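Local coordinates for protein beta-galactosidase (Marinomonas sp. ef1, PDB 6Y2K) that hydrolyses terminal beta-D-galactosyl residues as a cold-active family GH42 glycoside hydrolase, working as a hexamer, at residues P78-L81 / V82-P86; Y152-A155 / D156-A159; D527-P530 / E531-P535; R434-F437 / W438-M442; R335-T338 / W339-F342. All coordinates share one frame; numbering follows the deposited sequence. Where two conformers were deposited one is given.

Interaction 1. Residues P78-L81 / V82-P86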
# COMPACT_ATOMS: atom_id res chain seq x y z
N PRO A 78 -6.13 -1.43 -56.30
CA PRO A 78 -4.86 -2.10 -56.58
C PRO A 78 -3.69 -1.14 -56.79
O PRO A 78 -3.90 0.05 -57.06
CB PRO A 78 -5.13 -2.88 -57.88
CG PRO A 78 -6.55 -2.66 -58.23
CD PRO A 78 -7.04 -1.47 -57.45
N LYS A 79 -2.47 -1.67 -56.71
CA LYS A 79 -1.26 -0.85 -56.82
C LYS A 79 -1.12 -0.17 -58.18
O LYS A 79 -0.67 0.98 -58.26
CB LYS A 79 -0.01 -1.68 -56.52
CG LYS A 79 1.30 -0.90 -56.47
CD LYS A 79 1.23 0.37 -55.63
CE LYS A 79 2.58 0.72 -55.00
NZ LYS A 79 3.64 0.91 -56.03
N TRP A 80 -1.51 -0.86 -59.26
CA TRP A 80 -1.47 -0.24 -60.59
C TRP A 80 -2.31 1.04 -60.64
O TRP A 80 -1.94 2.01 -61.29
CB TRP A 80 -1.88 -1.21 -61.70
CG TRP A 80 -3.28 -1.73 -61.67
CD1 TRP A 80 -3.67 -2.97 -61.28
CD2 TRP A 80 -4.48 -1.04 -62.07
NE1 TRP A 80 -5.03 -3.11 -61.40
CE2 TRP A 80 -5.56 -1.94 -61.88
CE3 TRP A 80 -4.75 0.23 -62.58
CZ2 TRP A 80 -6.88 -1.59 -62.17
CZ3 TRP A 80 -6.06 0.58 -62.86
CH2 TRP A 80 -7.11 -0.33 -62.66
N LEU A 81 -3.44 1.05 -59.93
CA LEU A 81 -4.33 2.22 -59.89
C LEU A 81 -3.71 3.36 -59.06
O LEU A 81 -3.71 4.51 -59.48
CB LEU A 81 -5.71 1.80 -59.37
CG LEU A 81 -6.88 2.80 -59.46
CD1 LEU A 81 -8.21 2.07 -59.45
CD2 LEU A 81 -6.83 3.83 -58.34
N VAL A 82 -3.15 3.01 -57.90
CA VAL A 82 -2.41 3.97 -57.06
C VAL A 82 -1.27 4.63 -57.85
O VAL A 82 -1.12 5.85 -57.82
CB VAL A 82 -1.86 3.30 -55.77
CG1 VAL A 82 -0.90 4.22 -55.01
CG2 VAL A 82 -3.02 2.86 -54.86
N ASP A 83 -0.50 3.82 -58.58
CA ASP A 83 0.62 4.34 -59.37
C ASP A 83 0.16 5.31 -60.47
O ASP A 83 0.86 6.26 -60.79
CB ASP A 83 1.43 3.18 -59.99
CG ASP A 83 2.23 2.39 -58.96
OD1 ASP A 83 2.42 2.88 -57.82
OD2 ASP A 83 2.67 1.27 -59.28
N ARG A 84 -1.03 5.06 -61.03
CA ARG A 84 -1.63 5.98 -62.02
C ARG A 84 -2.15 7.29 -61.44
O ARG A 84 -2.26 8.27 -62.17
CB ARG A 84 -2.79 5.30 -62.75
CG ARG A 84 -2.35 4.29 -63.78
CD ARG A 84 -3.55 3.67 -64.47
NE ARG A 84 -3.15 2.95 -65.67
CZ ARG A 84 -3.96 2.60 -66.66
NH1 ARG A 84 -5.27 2.88 -66.62
NH2 ARG A 84 -3.46 1.95 -67.70
N HIS A 85 -2.48 7.31 -60.15
CA HIS A 85 -3.10 8.47 -59.52
C HIS A 85 -2.41 8.83 -58.20
O HIS A 85 -3.00 8.68 -57.13
CB HIS A 85 -4.59 8.20 -59.28
CG HIS A 85 -5.35 7.85 -60.52
ND1 HIS A 85 -5.67 8.78 -61.48
CD2 HIS A 85 -5.84 6.67 -60.95
CE1 HIS A 85 -6.34 8.19 -62.45
NE2 HIS A 85 -6.46 6.91 -62.15
N PRO A 86 -1.16 9.32 -58.26
CA PRO A 86 -0.44 9.70 -57.02
C PRO A 86 -1.15 10.74 -56.15
O PRO A 86 -0.98 10.72 -54.92
CB PRO A 86 0.90 10.25 -57.54
CG PRO A 86 0.67 10.58 -58.98
CD PRO A 86 -0.35 9.60 -59.46
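From K79 to R84 the backbone makes a short helix opened by P78 at the N-cap, whose O takes the N-H of V82 at 3.2 Å, while K79 O accepts from D83 N at 2.9 Å. Next, R84 N reaches W80 O, and H85 N closes weakly on L81 O as the chain leaves helical geometry. The same one-turn spacing sets K79 beside D83. The lysine chain is bent at chi2 (47°) and again at chi4 (59°), which brings NZ round to the carboxylate oxygens; NZ sits 2.9 Å from D83 OD1, on its syn lone pair, with a weaker 3.4 Å bond to D83 OD2. NZ is shared: it also pairs with E194 and the carbonyl of E192, both of the second subunit, so the salt bridge lies at a subunit interface. R84 runs out extended, and its CD meets the edge of the W80 ring at CE3, 4.1 Å away, with guanidinium and indole planes nearly perpendicular. L81 CD2 touches H85 CD2 at 4.0 Å. H85 is held by E112 and E116 of helix 111-128, the helix that also supports W80 and L81, while W39 of helix 39-42 packs against P78 and L81.

Interaction 2. Residues Y152-A155 / D156-A159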
# COMPACT_ATOMS: atom_id res chain seq x y z
N TYR A 152 -4.12 15.34 -45.21
CA TYR A 152 -3.43 16.63 -45.28
C TYR A 152 -2.60 16.75 -46.55
O TYR A 152 -1.47 17.26 -46.54
CB TYR A 152 -2.58 16.80 -44.02
CG TYR A 152 -3.40 16.73 -42.74
CD1 TYR A 152 -3.99 17.87 -42.21
CD2 TYR A 152 -3.61 15.52 -42.08
CE1 TYR A 152 -4.75 17.82 -41.05
CE2 TYR A 152 -4.37 15.46 -40.92
CZ TYR A 152 -4.94 16.62 -40.41
OH TYR A 152 -5.70 16.57 -39.26
N ALA A 153 -3.20 16.30 -47.66
CA ALA A 153 -2.60 16.36 -48.99
C ALA A 153 -3.20 17.53 -49.77
O ALA A 153 -4.17 18.16 -49.32
CB ALA A 153 -2.85 15.05 -49.72
N GLU A 154 -2.63 17.78 -50.95
CA GLU A 154 -3.08 18.89 -51.81
C GLU A 154 -4.56 18.78 -52.15
O GLU A 154 -5.26 19.78 -52.12
CB GLU A 154 -2.25 18.95 -53.11
CG GLU A 154 -2.48 20.21 -53.94
CD GLU A 154 -1.98 21.49 -53.25
OE1 GLU A 154 -0.91 21.43 -52.59
OE2 GLU A 154 -2.63 22.56 -53.37
N ALA A 155 -5.03 17.57 -52.45
CA ALA A 155 -6.45 17.36 -52.78
C ALA A 155 -7.39 17.77 -51.64
O ALA A 155 -8.46 18.31 -51.90
CB ALA A 155 -6.69 15.90 -53.17
N ASP A 156 -6.97 17.53 -50.40
CA ASP A 156 -7.76 17.90 -49.23
C ASP A 156 -7.85 19.42 -49.08
O ASP A 156 -8.89 19.95 -48.72
CB ASP A 156 -7.15 17.30 -47.96
CG ASP A 156 -6.98 15.79 -48.04
OD1 ASP A 156 -8.02 15.10 -47.99
OD2 ASP A 156 -5.82 15.32 -48.16
N LEU A 157 -6.74 20.11 -49.35
CA LEU A 157 -6.70 21.57 -49.27
C LEU A 157 -7.56 22.20 -50.35
O LEU A 157 -8.26 23.18 -50.09
CB LEU A 157 -5.27 22.08 -49.38
CG LEU A 157 -5.06 23.60 -49.24
CD1 LEU A 157 -5.75 24.15 -48.01
CD2 LEU A 157 -3.57 23.88 -49.19
N ALA A 158 -7.50 21.64 -51.56
CA ALA A 158 -8.29 22.12 -52.68
C ALA A 158 -9.78 22.01 -52.38
O ALA A 158 -10.53 22.97 -52.59
CB ALA A 158 -7.94 21.37 -53.96
N ALA A 159 -10.20 20.86 -51.87
CA ALA A 159 -11.60 20.66 -51.47
C ALA A 159 -12.02 21.60 -50.32
O ALA A 159 -13.14 22.10 -50.32
CB ALA A 159 -11.84 19.20 -51.08
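The N-terminal end of helix 154-168 is closed by a side-chain-to-backbone bond between D156 and A153, the N-cap residue. D156 OD2 turns back to accept the N-H of A153 at 2.8 Å, with an N-H...O angle of 156°, using the anti lone pair, the one facing away from OD1. With chi1 at -55°, CG stands beside the aspartate's own N and opposite its carbonyl carbon, and this directs the carboxylate back toward the start of the helix. The A153 methyl lies alongside, its CB 3.4 Å from the same OD2. This is the backward half of a capping box, the third helical residue reaching to the N-cap N-H; the forward half is absent because an alanine at the N-cap has no side-chain acceptor. A153 O begins the helical ladder, taking L157 N at 3.2 Å and D156 N in a weaker, more bent bond. E154 O and A155 O follow with A158 N and A159 N. The carboxylate is buried and has further partners: T107 OG1 on OD1 and S151 OG on OD2. With an alanine here instead of D156, the A153 N-H and both hydroxyls would probably lose this acceptor and the first turn could fray. L157, whose CB rests 3.6 Å from E154 O, packs its side chain on E194, and Y152 ahead of the cap meets the ring of F211.

Interaction 3. Residues D527-P530 / E531-P535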
# COMPACT_ATOMS: atom_id res chain seq x y z
N ASP A 527 -13.90 25.83 -13.91
CA ASP A 527 -12.82 25.21 -13.16
C ASP A 527 -12.56 23.85 -13.84
O ASP A 527 -13.36 22.91 -13.69
CB ASP A 527 -13.26 25.07 -11.69
CG ASP A 527 -12.23 24.43 -10.78
OD1 ASP A 527 -11.02 24.60 -11.00
OD2 ASP A 527 -12.63 23.76 -9.80
N ALA A 528 -11.49 23.78 -14.64
CA ALA A 528 -11.18 22.60 -15.44
C ALA A 528 -10.09 21.81 -14.72
O ALA A 528 -8.98 22.32 -14.53
CB ALA A 528 -10.76 23.01 -16.84
N LEU A 529 -10.42 20.58 -14.32
CA LEU A 529 -9.69 19.88 -13.26
C LEU A 529 -8.91 18.63 -13.69
O LEU A 529 -9.35 17.88 -14.57
CB LEU A 529 -10.67 19.48 -12.15
CG LEU A 529 -11.27 20.61 -11.31
CD1 LEU A 529 -12.43 20.09 -10.48
CD2 LEU A 529 -10.22 21.27 -10.42
N PRO A 530 -7.76 18.38 -13.02
CA PRO A 530 -7.07 17.11 -13.19
C PRO A 530 -7.78 16.03 -12.37
O PRO A 530 -8.60 16.34 -11.49
CB PRO A 530 -5.68 17.39 -12.63
CG PRO A 530 -5.92 18.40 -11.55
CD PRO A 530 -7.09 19.23 -12.01
N GLU A 531 -7.43 14.77 -12.64
CA GLU A 531 -8.03 13.61 -11.96
C GLU A 531 -7.85 13.64 -10.44
O GLU A 531 -8.72 13.18 -9.69
CB GLU A 531 -7.44 12.32 -12.54
CG GLU A 531 -8.12 11.02 -12.10
CD GLU A 531 -9.52 10.83 -12.65
OE1 GLU A 531 -9.88 11.41 -13.69
OE2 GLU A 531 -10.28 10.06 -12.05
N HIS A 532 -6.74 14.22 -9.98
CA HIS A 532 -6.39 14.22 -8.55
C HIS A 532 -7.19 15.13 -7.62
O HIS A 532 -7.06 15.02 -6.40
CB HIS A 532 -4.87 14.47 -8.35
CG HIS A 532 -4.38 15.81 -8.82
ND1 HIS A 532 -4.66 16.99 -8.15
CD2 HIS A 532 -3.55 16.15 -9.84
CE1 HIS A 532 -4.06 17.99 -8.77
NE2 HIS A 532 -3.37 17.51 -9.79
N THR A 533 -8.01 16.02 -8.17
CA THR A 533 -8.83 16.94 -7.38
C THR A 533 -10.29 16.80 -7.80
O THR A 533 -10.68 17.22 -8.89
CB THR A 533 -8.31 18.39 -7.50
OG1 THR A 533 -6.95 18.44 -7.05
CG2 THR A 533 -9.15 19.36 -6.66
N GLN A 534 -11.09 16.21 -6.91
CA GLN A 534 -12.48 15.86 -7.14
C GLN A 534 -13.36 16.44 -6.02
O GLN A 534 -13.58 15.79 -4.99
CB GLN A 534 -12.60 14.33 -7.23
CG GLN A 534 -11.83 13.76 -8.40
CD GLN A 534 -12.05 12.27 -8.65
OE1 GLN A 534 -12.97 11.66 -8.10
NE2 GLN A 534 -11.20 11.68 -9.49
N PRO A 535 -13.83 17.68 -6.19
CA PRO A 535 -14.62 18.37 -5.15
C PRO A 535 -15.87 17.61 -4.67
O PRO A 535 -16.53 16.92 -5.46
CB PRO A 535 -15.03 19.67 -5.84
CG PRO A 535 -13.93 19.94 -6.80
CD PRO A 535 -13.53 18.59 -7.32
O HOH W 1 -11.23 15.94 -11.21
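H532 carries its imidazole between its own N and carbonyl carbon (chi1 64°), a position that swings the ring back over the pyrrolidine of P530. There P530 CG sits over one ring face, 3.5 Å from the centroid and 24° off the normal, a CH-pi contact. It is displaced toward one rim, where CG comes within 3.2 Å of H532 NE2. At the ring's edge, H532 ND1 and T533 OG1 share a hydrogen bond of 2.9 Å, which limits the ring's rotation. The chain between P530 and T533 folds as a type I beta turn, closed by a weak but straight bond from T533 N to P530 O, 3.4 Å. A water bridges the mouth of the turn, donating to both P530 O and T533 O at 2.7 Å each, and so ties together two carbonyls that could not bond to each other. Just past the turn, Q534 folds back so that its NE2 donates to E531 O at 2.9 Å, while E531 OE1 reaches H548. L529 CD1 meets P535 CD at 3.7 Å, an apolar contact. The third subunit also packs here: its H284 ring meets H532, and its H325 and L287 lie on P530 and T533. The turn carries the chain from strand 521-528 to strand 536-538; H548 pairs with the L529 backbone, and L546 of strand 544-547 packs against both L529 and P535.

Interaction 4. Residues R434-F437 / W438-M442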
# COMPACT_ATOMS: atom_id res chain seq x y z
N ARG A 434 -13.48 14.16 -22.04
CA ARG A 434 -13.71 13.69 -23.39
C ARG A 434 -15.22 13.54 -23.60
O ARG A 434 -15.88 12.86 -22.82
CB ARG A 434 -13.01 12.36 -23.59
CG ARG A 434 -12.65 12.06 -25.01
CD ARG A 434 -11.28 12.59 -25.40
NE ARG A 434 -10.71 11.79 -26.46
CZ ARG A 434 -9.84 10.80 -26.27
NH1 ARG A 434 -9.38 10.12 -27.31
NH2 ARG A 434 -9.41 10.51 -25.05
N TYR A 435 -15.77 14.18 -24.64
CA TYR A 435 -17.20 14.13 -24.93
C TYR A 435 -17.71 12.69 -24.97
O TYR A 435 -18.68 12.36 -24.31
CB TYR A 435 -17.51 14.81 -26.25
CG TYR A 435 -18.96 14.74 -26.72
CD1 TYR A 435 -19.95 15.44 -26.06
CD2 TYR A 435 -19.32 13.98 -27.83
CE1 TYR A 435 -21.28 15.40 -26.49
CE2 TYR A 435 -20.64 13.94 -28.27
CZ TYR A 435 -21.61 14.66 -27.61
OH TYR A 435 -22.92 14.64 -28.03
N PHE A 436 -17.04 11.86 -25.75
CA PHE A 436 -17.45 10.46 -25.89
C PHE A 436 -17.45 9.72 -24.54
O PHE A 436 -18.39 8.97 -24.25
CB PHE A 436 -16.56 9.72 -26.89
CG PHE A 436 -17.09 8.37 -27.27
CD1 PHE A 436 -16.88 7.27 -26.45
CD2 PHE A 436 -17.84 8.21 -28.42
CE1 PHE A 436 -17.40 6.03 -26.79
CE2 PHE A 436 -18.36 6.98 -28.77
CZ PHE A 436 -18.14 5.89 -27.95
N PHE A 437 -16.42 9.94 -23.73
CA PHE A 437 -16.32 9.28 -22.42
C PHE A 437 -17.50 9.70 -21.54
O PHE A 437 -18.12 8.87 -20.89
CB PHE A 437 -15.02 9.64 -21.68
CG PHE A 437 -13.75 9.10 -22.30
CD1 PHE A 437 -13.68 8.57 -23.59
CD2 PHE A 437 -12.56 9.22 -21.58
CE1 PHE A 437 -12.47 8.13 -24.12
CE2 PHE A 437 -11.35 8.79 -22.11
CZ PHE A 437 -11.31 8.24 -23.38
N TRP A 438 -17.79 11.00 -21.52
CA TRP A 438 -18.88 11.55 -20.71
C TRP A 438 -20.23 10.97 -21.16
O TRP A 438 -21.02 10.53 -20.31
CB TRP A 438 -18.88 13.08 -20.77
CG TRP A 438 -20.03 13.74 -20.06
CD1 TRP A 438 -20.96 14.55 -20.63
CD2 TRP A 438 -20.37 13.65 -18.67
NE1 TRP A 438 -21.87 14.97 -19.68
CE2 TRP A 438 -21.53 14.44 -18.47
CE3 TRP A 438 -19.81 12.98 -17.57
CZ2 TRP A 438 -22.14 14.59 -17.21
CZ3 TRP A 438 -20.42 13.12 -16.31
CH2 TRP A 438 -21.59 13.91 -16.15
N CYS A 439 -20.48 10.93 -22.47
CA CYS A 439 -21.70 10.32 -23.02
C CYS A 439 -21.81 8.85 -22.60
O CYS A 439 -22.87 8.40 -22.13
CB CYS A 439 -21.76 10.44 -24.55
SG CYS A 439 -22.01 12.11 -25.22
N TYR A 440 -20.70 8.13 -22.73
CA TYR A 440 -20.64 6.71 -22.38
C TYR A 440 -20.91 6.47 -20.89
O TYR A 440 -21.62 5.55 -20.55
CB TYR A 440 -19.27 6.12 -22.75
CG TYR A 440 -19.19 4.62 -22.69
CD1 TYR A 440 -18.83 3.96 -21.52
CD2 TYR A 440 -19.47 3.85 -23.82
CE1 TYR A 440 -18.75 2.58 -21.47
CE2 TYR A 440 -19.38 2.46 -23.78
CZ TYR A 440 -19.03 1.83 -22.60
OH TYR A 440 -18.93 0.46 -22.57
N ARG A 441 -20.34 7.32 -20.03
CA ARG A 441 -20.55 7.18 -18.57
C ARG A 441 -21.97 7.59 -18.12
O ARG A 441 -22.50 7.02 -17.16
CB ARG A 441 -19.47 7.93 -17.79
CG ARG A 441 -18.06 7.40 -18.01
CD ARG A 441 -17.89 5.96 -17.56
NE ARG A 441 -16.58 5.41 -17.91
CZ ARG A 441 -16.23 4.13 -17.75
NH1 ARG A 441 -17.08 3.24 -17.23
NH2 ARG A 441 -15.02 3.72 -18.11
N MET A 442 -22.58 8.56 -18.81
CA MET A 442 -24.00 8.87 -18.57
C MET A 442 -24.86 7.67 -19.00
O MET A 442 -25.79 7.29 -18.29
CB MET A 442 -24.44 10.15 -19.30
CG MET A 442 -23.82 11.43 -18.75
SD MET A 442 -24.79 12.90 -19.13
CE MET A 442 -26.00 12.85 -17.81
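The 2.8 Å bond from R441 N to F437 O is the shortest of four successive i to i+4 links along this helix. C439 N gives Y435 O a 2.9 Å bond, and the neighbouring links W438 to R434 and Y440 to F436 complete the row. The C439–Y435 pair meets a second time through its side chains. C439 SG stands over one face of the Y435 ring, 3.7 Å from its centroid and 18° off the normal, leaning toward the hydroxyl end so that CZ is its nearest ring atom at 3.5 Å. Two torsions arrange this: Y435 holds CG anti to its N (chi1 176°), and C439 sets SG beside its own N (chi1 -69°), so the sulfur and ring overlap across one turn. The phenol is pinned at its far end by the N-H of D417. Further round, F436 CE1 touches Y440 CD2 at 4.2 Å, the two rings meeting at a slant, and F297 packs on both, while the Y440 hydroxyl bonds that of Y278. W438 takes M442 CG centrally over its indole, with NE1 bonded to the carbonyl of P471. R441 turns to E282 and E444. Y435 packs on helix 418-426 and W438 on L588 of helix 585-598. C439 over Y435 is thus a Cys sulfur-aromatic contact made between successive turns of one helix, 435-448, in the trimerisation domain.

Interaction 5. Residues R335-T338 / W339-F342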
# COMPACT_ATOMS: atom_id res chain seq x y z
N ARG A 335 -22.54 -16.20 -28.09
CA ARG A 335 -23.99 -16.24 -27.86
C ARG A 335 -24.47 -14.98 -27.14
O ARG A 335 -25.47 -14.39 -27.53
CB ARG A 335 -24.37 -17.49 -27.06
CG ARG A 335 -25.76 -17.47 -26.44
CD ARG A 335 -26.14 -18.86 -25.96
NE ARG A 335 -27.46 -18.86 -25.33
CZ ARG A 335 -27.70 -18.62 -24.04
NH1 ARG A 335 -26.73 -18.32 -23.19
NH2 ARG A 335 -28.96 -18.67 -23.61
N LEU A 336 -23.74 -14.60 -26.09
CA LEU A 336 -24.05 -13.41 -25.30
C LEU A 336 -24.15 -12.18 -26.19
O LEU A 336 -25.14 -11.46 -26.14
CB LEU A 336 -22.98 -13.20 -24.21
CG LEU A 336 -23.25 -12.28 -23.01
CD1 LEU A 336 -21.99 -12.24 -22.16
CD2 LEU A 336 -23.64 -10.86 -23.38
N TRP A 337 -23.12 -11.95 -27.00
CA TRP A 337 -23.05 -10.76 -27.86
C TRP A 337 -24.14 -10.76 -28.92
O TRP A 337 -24.65 -9.70 -29.29
CB TRP A 337 -21.67 -10.62 -28.53
CG TRP A 337 -20.51 -10.52 -27.59
CD1 TRP A 337 -20.48 -9.87 -26.38
CD2 TRP A 337 -19.19 -11.05 -27.79
NE1 TRP A 337 -19.23 -9.98 -25.81
CE2 TRP A 337 -18.42 -10.70 -26.65
CE3 TRP A 337 -18.59 -11.81 -28.81
CZ2 TRP A 337 -17.07 -11.07 -26.51
CZ3 TRP A 337 -17.25 -12.18 -28.67
CH2 TRP A 337 -16.51 -11.80 -27.53
N THR A 338 -24.48 -11.94 -29.42
CA THR A 338 -25.51 -12.09 -30.45
C THR A 338 -26.88 -11.72 -29.90
O THR A 338 -27.57 -10.88 -30.49
CB THR A 338 -25.50 -13.52 -31.05
OG1 THR A 338 -24.19 -13.84 -31.51
CG2 THR A 338 -26.48 -13.64 -32.23
N TRP A 339 -27.28 -12.34 -28.78
CA TRP A 339 -28.55 -11.98 -28.12
C TRP A 339 -28.58 -10.52 -27.71
O TRP A 339 -29.62 -9.87 -27.80
CB TRP A 339 -28.85 -12.86 -26.91
CG TRP A 339 -29.53 -14.12 -27.29
CD1 TRP A 339 -29.05 -15.38 -27.17
CD2 TRP A 339 -30.82 -14.23 -27.88
NE1 TRP A 339 -29.97 -16.29 -27.65
CE2 TRP A 339 -31.07 -15.60 -28.10
CE3 TRP A 339 -31.80 -13.30 -28.26
CZ2 TRP A 339 -32.26 -16.07 -28.67
CZ3 TRP A 339 -32.99 -13.77 -28.83
CH2 TRP A 339 -33.20 -15.14 -29.02
N GLU A 340 -27.43 -10.01 -27.25
CA GLU A 340 -27.30 -8.60 -26.91
C GLU A 340 -27.75 -7.74 -28.09
O GLU A 340 -28.64 -6.90 -27.94
CB GLU A 340 -25.84 -8.29 -26.51
CG GLU A 340 -25.48 -6.84 -26.23
CD GLU A 340 -23.98 -6.62 -26.38
OE1 GLU A 340 -23.56 -6.30 -27.51
OE2 GLU A 340 -23.24 -6.81 -25.39
N ALA A 341 -27.16 -7.98 -29.26
CA ALA A 341 -27.53 -7.21 -30.46
C ALA A 341 -29.03 -7.32 -30.78
O ALA A 341 -29.68 -6.31 -31.06
CB ALA A 341 -26.69 -7.63 -31.66
N PHE A 342 -29.57 -8.54 -30.69
CA PHE A 342 -31.02 -8.75 -30.92
C PHE A 342 -31.89 -7.97 -29.94
O PHE A 342 -32.91 -7.41 -30.34
CB PHE A 342 -31.40 -10.24 -30.84
CG PHE A 342 -30.84 -11.09 -31.96
CD1 PHE A 342 -30.49 -10.57 -33.21
CD2 PHE A 342 -30.70 -12.46 -31.76
CE1 PHE A 342 -29.99 -11.39 -34.21
CE2 PHE A 342 -30.22 -13.28 -32.77
CZ PHE A 342 -29.86 -12.75 -33.99
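R335 and W339 stand one turn apart on helix 333-343, the helix of a beta-alpha-beta crossover between strands 310-315 and 348-352 of the TIM barrel. Their chains cross at a slant. R335 runs out extended, and its CG meets the indole edge in plane, 4.0 Å from W339 CD1, while the guanidinium plane is 78° from that of the ring. Both polar ends converge on E388: R335 NE by a salt bridge and W339 NE1 by a hydrogen bond, so one carboxylate steadies the pair. R335 NH1 goes on to D649. T338 and F342, by contrast, lie side by side and point the same way. With T338 CG2 anti to its own N, the methyl is placed 3.8 Å from F342 CE2, while OG1 turns back to V334 O and also bonds the Y351 hydroxyl. The F342 ring lies with one face over T338 O, the same carbonyl that accepts F342 N at 3.1 Å. F342 CD2 also rests on one face of the W339 indole, so the phenylalanine touches both the threonine and the tryptophan. Cutting F342 back to an alanine is likely to uncover the T338 methyl and that indole face, leaving a gap in a fully buried layer. E340 is fixed by H299 and Y624; its CB presses against the backbone, 3.3 Å from both L336 O and W337 O.

Along the chain the order is interaction 1, 2, 5, 4, 3. Interactions 1, 2 and 5 belong to the TIM-barrel part of the chain, and interactions 4 and 3 to the trimerisation domain. The first two lie on one side of the chain, centres about 18 Å apart, on helices 79-84 and 154-168; interaction 5, on barrel helix 333-343, has its centre about 41 Å from that of interaction 1. Interactions 3 and 4 are neighbours, centres about 17 Å apart, and interaction 4 approaches interaction 5 to about 9 Å between nearest atoms. Interactions 1 and 3, centres about 51 Å apart, each meet a different neighbouring subunit, which places them at two separate interfaces of the hexamer; interactions 2, 4 and 5 lie within the subunit.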